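Local coordinates for protein tRNA (Guanosine-2'-O-)-methyltransferase (Aquifex aeolicus, PDB 1ZJR) that transfers a methyl group from S-adenosyl-L-methionine to the 2'-oxygen of guanosine 18 in a subset of tRNAs, at residues A[15-24]-A[181-192]. Numbering follows the deposited sequence.
Sequences LREVLEKRQK and PSLSEEEIQKIL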
loop_
_atom_site.group_PDB
_atom_site.type_symbol
_atom_site.label_atom_id
_atom_site.label_comp_id
_atom_site.label_asym_id
_atom_site.label_seq_id
_atom_site.Cartn_x
_atom_site.Cartn_y
_atom_site.Cartn_z
ATOM N N LEU A 15 -3.811 -17.928 -6.432
ATOM C CA LEU A 15 -3.972 -17.083 -5.256
ATOM C C LEU A 15 -2.951 -17.522 -4.209
ATOM O O LEU A 15 -2.339 -16.702 -3.532
ATOM C CB LEU A 15 -5.389 -17.233 -4.688
ATOM C CG LEU A 15 -6.003 -16.089 -3.870
ATOM C CD1 LEU A 15 -7.163 -16.640 -3.049
ATOM C CD2 LEU A 15 -4.974 -15.449 -2.954
ATOM N N ARG A 16 -2.771 -18.832 -4.085
ATOM C CA ARG A 16 -1.827 -19.378 -3.123
ATOM C C ARG A 16 -0.405 -18.911 -3.431
ATOM O O ARG A 16 0.327 -18.491 -2.538
ATOM C CB ARG A 16 -1.893 -20.906 -3.137
ATOM C CG ARG A 16 -1.123 -21.532 -2.007
ATOM C CD ARG A 16 -1.287 -23.039 -1.966
ATOM N NE ARG A 16 -0.612 -23.576 -0.794
ATOM C CZ ARG A 16 -1.114 -23.562 0.435
ATOM N NH1 ARG A 16 -2.313 -23.049 0.665
ATOM N NH2 ARG A 16 -0.403 -24.044 1.441
ATOM N N GLU A 17 -0.017 -18.989 -4.698
ATOM C CA GLU A 17 1.314 -18.555 -5.115
ATOM C C GLU A 17 1.491 -17.075 -4.787
ATOM O O GLU A 17 2.553 -16.642 -4.336
ATOM C CB GLU A 17 1.483 -18.776 -6.619
ATOM C CG GLU A 17 1.399 -20.235 -7.028
ATOM C CD GLU A 17 1.271 -20.412 -8.528
ATOM O OE1 GLU A 17 1.379 -21.564 -8.998
ATOM O OE2 GLU A 17 1.053 -19.401 -9.234
ATOM N N VAL A 18 0.441 -16.299 -5.018
ATOM C CA VAL A 18 0.479 -14.874 -4.732
ATOM C C VAL A 18 0.618 -14.652 -3.230
ATOM O O VAL A 18 1.432 -13.843 -2.792
ATOM C CB VAL A 18 -0.800 -14.169 -5.256
ATOM C CG1 VAL A 18 -0.876 -12.745 -4.727
ATOM C CG2 VAL A 18 -0.792 -14.161 -6.785
ATOM N N LEU A 19 -0.170 -15.371 -2.437
ATOM C CA LEU A 19 -0.095 -15.213 -0.990
ATOM C C LEU A 19 1.281 -15.604 -0.447
ATOM O O LEU A 19 1.745 -15.045 0.546
ATOM C CB LEU A 19 -1.198 -16.036 -0.307
ATOM C CG LEU A 19 -2.622 -15.502 -0.507
ATOM C CD1 LEU A 19 -3.634 -16.444 0.145
ATOM C CD2 LEU A 19 -2.725 -14.108 0.100
ATOM N N GLU A 20 1.947 -16.545 -1.109
ATOM C CA GLU A 20 3.270 -16.970 -0.661
ATOM C C GLU A 20 4.350 -15.914 -0.889
ATOM O O GLU A 20 5.455 -16.022 -0.359
ATOM C CB GLU A 20 3.649 -18.291 -1.338
ATOM C CG GLU A 20 2.872 -19.473 -0.770
ATOM C CD GLU A 20 3.082 -20.763 -1.535
ATOM O OE1 GLU A 20 2.552 -21.803 -1.086
ATOM O OE2 GLU A 20 3.769 -20.738 -2.580
ATOM N N LYS A 21 4.025 -14.880 -1.658
ATOM C CA LYS A 21 4.977 -13.804 -1.929
ATOM C C LYS A 21 4.548 -12.494 -1.267
ATOM O O LYS A 21 5.290 -11.517 -1.275
ATOM C CB LYS A 21 5.116 -13.584 -3.436
ATOM C CG LYS A 21 5.682 -14.779 -4.198
ATOM C CD LYS A 21 5.583 -14.553 -5.699
ATOM C CE LYS A 21 6.075 -15.758 -6.492
ATOM N NZ LYS A 21 5.819 -15.586 -7.955
ATOM N N ARG A 22 3.345 -12.473 -0.700
ATOM C CA ARG A 22 2.845 -11.271 -0.044
ATOM C C ARG A 22 3.736 -10.815 1.114
ATOM O O ARG A 22 4.236 -11.626 1.893
ATOM C CB ARG A 22 1.412 -11.501 0.462
ATOM C CG ARG A 22 0.327 -11.410 -0.619
ATOM C CD ARG A 22 0.174 -9.969 -1.103
ATOM N NE ARG A 22 -1.006 -9.756 -1.942
ATOM C CZ ARG A 22 -0.965 -9.468 -3.240
ATOM N NH1 ARG A 22 0.202 -9.368 -3.869
ATOM N NH2 ARG A 22 -2.090 -9.225 -3.903
ATOM N N GLN A 23 3.929 -9.503 1.210
ATOM C CA GLN A 23 4.732 -8.889 2.263
ATOM C C GLN A 23 3.757 -8.379 3.325
ATOM O O GLN A 23 3.307 -7.235 3.263
ATOM C CB GLN A 23 5.532 -7.714 1.692
ATOM C CG GLN A 23 6.413 -8.080 0.514
ATOM C CD GLN A 23 7.472 -9.094 0.886
ATOM O OE1 GLN A 23 7.453 -10.240 0.422
ATOM N NE2 GLN A 23 8.397 -8.684 1.738
ATOM N N LYS A 24 3.439 -9.221 4.302
ATOM C CA LYS A 24 2.477 -8.849 5.337
ATOM C C LYS A 24 2.955 -7.648 6.129
ATOM O O LYS A 24 2.183 -6.999 6.832
ATOM C CB LYS A 24 2.254 -10.021 6.298
ATOM C CG LYS A 24 3.355 -10.193 7.325
ATOM C CD LYS A 24 2.947 -11.202 8.393
ATOM C CE LYS A 24 3.937 -11.206 9.546
ATOM N NZ LYS A 24 3.549 -12.178 10.609
ATOM N N PRO A 181 7.685 -17.219 2.183
ATOM C CA PRO A 181 6.424 -16.622 2.643
ATOM C C PRO A 181 6.523 -15.925 3.995
ATOM O O PRO A 181 7.046 -16.498 4.950
ATOM C CB PRO A 181 5.475 -17.821 2.706
ATOM C CG PRO A 181 6.050 -18.777 1.700
ATOM C CD PRO A 181 7.527 -18.665 1.959
ATOM N N SER A 182 6.025 -14.692 4.082
ATOM C CA SER A 182 6.035 -13.971 5.352
ATOM C C SER A 182 4.765 -14.369 6.111
ATOM O O SER A 182 4.676 -14.215 7.327
ATOM C CB SER A 182 6.065 -12.452 5.131
ATOM O OG SER A 182 4.893 -11.988 4.483
ATOM N N LEU A 183 3.778 -14.868 5.376
ATOM C CA LEU A 183 2.530 -15.336 5.974
ATOM C C LEU A 183 2.720 -16.807 6.330
ATOM O O LEU A 183 3.360 -17.541 5.585
ATOM C CB LEU A 183 1.376 -15.234 4.975
ATOM C CG LEU A 183 0.866 -13.849 4.570
ATOM C CD1 LEU A 183 -0.119 -14.002 3.416
ATOM C CD2 LEU A 183 0.214 -13.163 5.766
ATOM N N SER A 184 2.153 -17.238 7.451
ATOM C CA SER A 184 2.255 -18.634 7.863
ATOM C C SER A 184 1.206 -19.429 7.097
ATOM O O SER A 184 0.282 -18.850 6.524
ATOM C CB SER A 184 1.998 -18.765 9.365
ATOM O OG SER A 184 0.680 -18.348 9.686
ATOM N N GLU A 185 1.348 -20.751 7.077
ATOM C CA GLU A 185 0.385 -21.596 6.381
ATOM C C GLU A 185 -1.024 -21.409 6.956
ATOM O O GLU A 185 -2.007 -21.483 6.217
ATOM C CB GLU A 185 0.792 -23.069 6.491
ATOM C CG GLU A 185 -0.186 -24.053 5.856
ATOM C CD GLU A 185 -0.360 -23.849 4.361
ATOM O OE1 GLU A 185 0.529 -23.243 3.725
ATOM O OE2 GLU A 185 -1.382 -24.309 3.818
ATOM N N GLU A 186 -1.123 -21.185 8.267
ATOM C CA GLU A 186 -2.436 -20.991 8.894
ATOM C C GLU A 186 -3.102 -19.750 8.301
ATOM O O GLU A 186 -4.290 -19.761 7.956
ATOM C CB GLU A 186 -2.308 -20.796 10.412
ATOM C CG GLU A 186 -1.858 -22.022 11.217
ATOM C CD GLU A 186 -0.359 -22.062 11.446
ATOM O OE1 GLU A 186 0.058 -22.468 12.552
ATOM O OE2 GLU A 186 0.402 -21.698 10.524
ATOM N N GLU A 187 -2.321 -18.683 8.197
ATOM C CA GLU A 187 -2.798 -17.413 7.662
ATOM C C GLU A 187 -3.143 -17.520 6.177
ATOM O O GLU A 187 -4.137 -16.950 5.710
ATOM C CB GLU A 187 -1.735 -16.341 7.915
ATOM C CG GLU A 187 -1.607 -15.996 9.401
ATOM C CD GLU A 187 -0.248 -15.435 9.788
ATOM O OE1 GLU A 187 0.527 -15.050 8.891
ATOM O OE2 GLU A 187 0.043 -15.369 11.002
ATOM N N ILE A 188 -2.325 -18.258 5.436
ATOM C CA ILE A 188 -2.564 -18.458 4.016
ATOM C C ILE A 188 -3.867 -19.232 3.825
ATOM O O ILE A 188 -4.712 -18.858 3.015
ATOM C CB ILE A 188 -1.400 -19.239 3.362
ATOM C CG1 ILE A 188 -0.146 -18.359 3.322
ATOM C CG2 ILE A 188 -1.792 -19.699 1.963
ATOM C CD1 ILE A 188 1.080 -19.054 2.721
ATOM N N GLN A 189 -4.038 -20.317 4.572
ATOM C CA GLN A 189 -5.264 -21.093 4.439
ATOM C C GLN A 189 -6.487 -20.284 4.840
ATOM O O GLN A 189 -7.541 -20.410 4.223
ATOM C CB GLN A 189 -5.194 -22.379 5.269
ATOM C CG GLN A 189 -4.497 -23.516 4.547
ATOM C CD GLN A 189 -4.577 -24.826 5.304
ATOM O OE1 GLN A 189 -5.664 -25.280 5.661
ATOM N NE2 GLN A 189 -3.426 -25.445 5.545
ATOM N N LYS A 190 -6.347 -19.445 5.862
ATOM C CA LYS A 190 -7.471 -18.631 6.311
ATOM C C LYS A 190 -7.901 -17.675 5.201
ATOM O O LYS A 190 -9.092 -17.520 4.922
ATOM C CB LYS A 190 -7.097 -17.830 7.560
ATOM C CG LYS A 190 -8.258 -17.015 8.130
ATOM C CD LYS A 190 -7.818 -16.069 9.241
ATOM C CE LYS A 190 -6.946 -14.940 8.707
ATOM N NZ LYS A 190 -7.651 -14.100 7.694
ATOM N N ILE A 191 -6.928 -17.033 4.567
ATOM C CA ILE A 191 -7.231 -16.102 3.496
ATOM C C ILE A 191 -7.811 -16.819 2.281
ATOM O O ILE A 191 -8.776 -16.343 1.686
ATOM C CB ILE A 191 -5.980 -15.299 3.091
ATOM C CG1 ILE A 191 -5.493 -14.488 4.298
ATOM C CG2 ILE A 191 -6.303 -14.389 1.901
ATOM C CD1 ILE A 191 -4.185 -13.745 4.070
ATOM N N LEU A 192 -7.237 -17.961 1.915
ATOM C CA LEU A 192 -7.747 -18.723 0.775
ATOM C C LEU A 192 -9.225 -19.038 0.980
ATOM O O LEU A 192 -10.056 -18.823 0.087
ATOM C CB LEU A 192 -6.973 -20.037 0.610
ATOM C CG LEU A 192 -5.592 -19.990 -0.049
ATOM C CD1 LEU A 192 -4.955 -21.377 -0.022
ATOM C CD2 LEU A 192 -5.733 -19.501 -1.481
HETATM O O HOH W 1 3.818 -14.326 2.285
HETATM O O HOH W 2 6.871 -12.996 1.793
HETATM O O HOH W 3 3.277 -14.823 9.516
HETATM O O HOH W 4 1.145 -12.734 11.766
#
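Apolar packing centres on L19: its CD1 lies 3.8 Å from I191 CG2 and also touches I188 and L192, while one turn earlier the L15 and L192 side chains pass in opposite directions, L15 CD1 3.6 Å from L192 CD2. Charged side chains form a salt-bridge network. R16, with CG anti to the backbone N (chi1 -170°) and the chain extended to NE, has L192 CD1 at its guanidinium edge and presents NH2 to E185 OE2 at 2.6 Å, on the oxygen's syn lone pair; E185 OE1 lies equally near NH2, the two planes 52° apart. Q189 NE2 takes the anti lone pair of OE2, and E20 adds a long, charge-only contact to R16. Replacing E185 by an alanine would probably leave R16 with only that long contact among these charges and deprive the Q189 amide of its acceptor. Polar links tie the loops: S182 OG donates to R22 O (2.7 Å) and accepts from K24 N (3.1 Å). One water joins L19 O and R22 O to L183 N; two others bridge K24 NZ to E187, which forms a capping box with S184. R22 itself turns to D47 and W77. The segments of helices 7-19 and 185-200 run roughly antiparallel, axes 10.4 Å apart at 139°, pairing the terminal helices beside the knotted SPOUT methyltransferase fold.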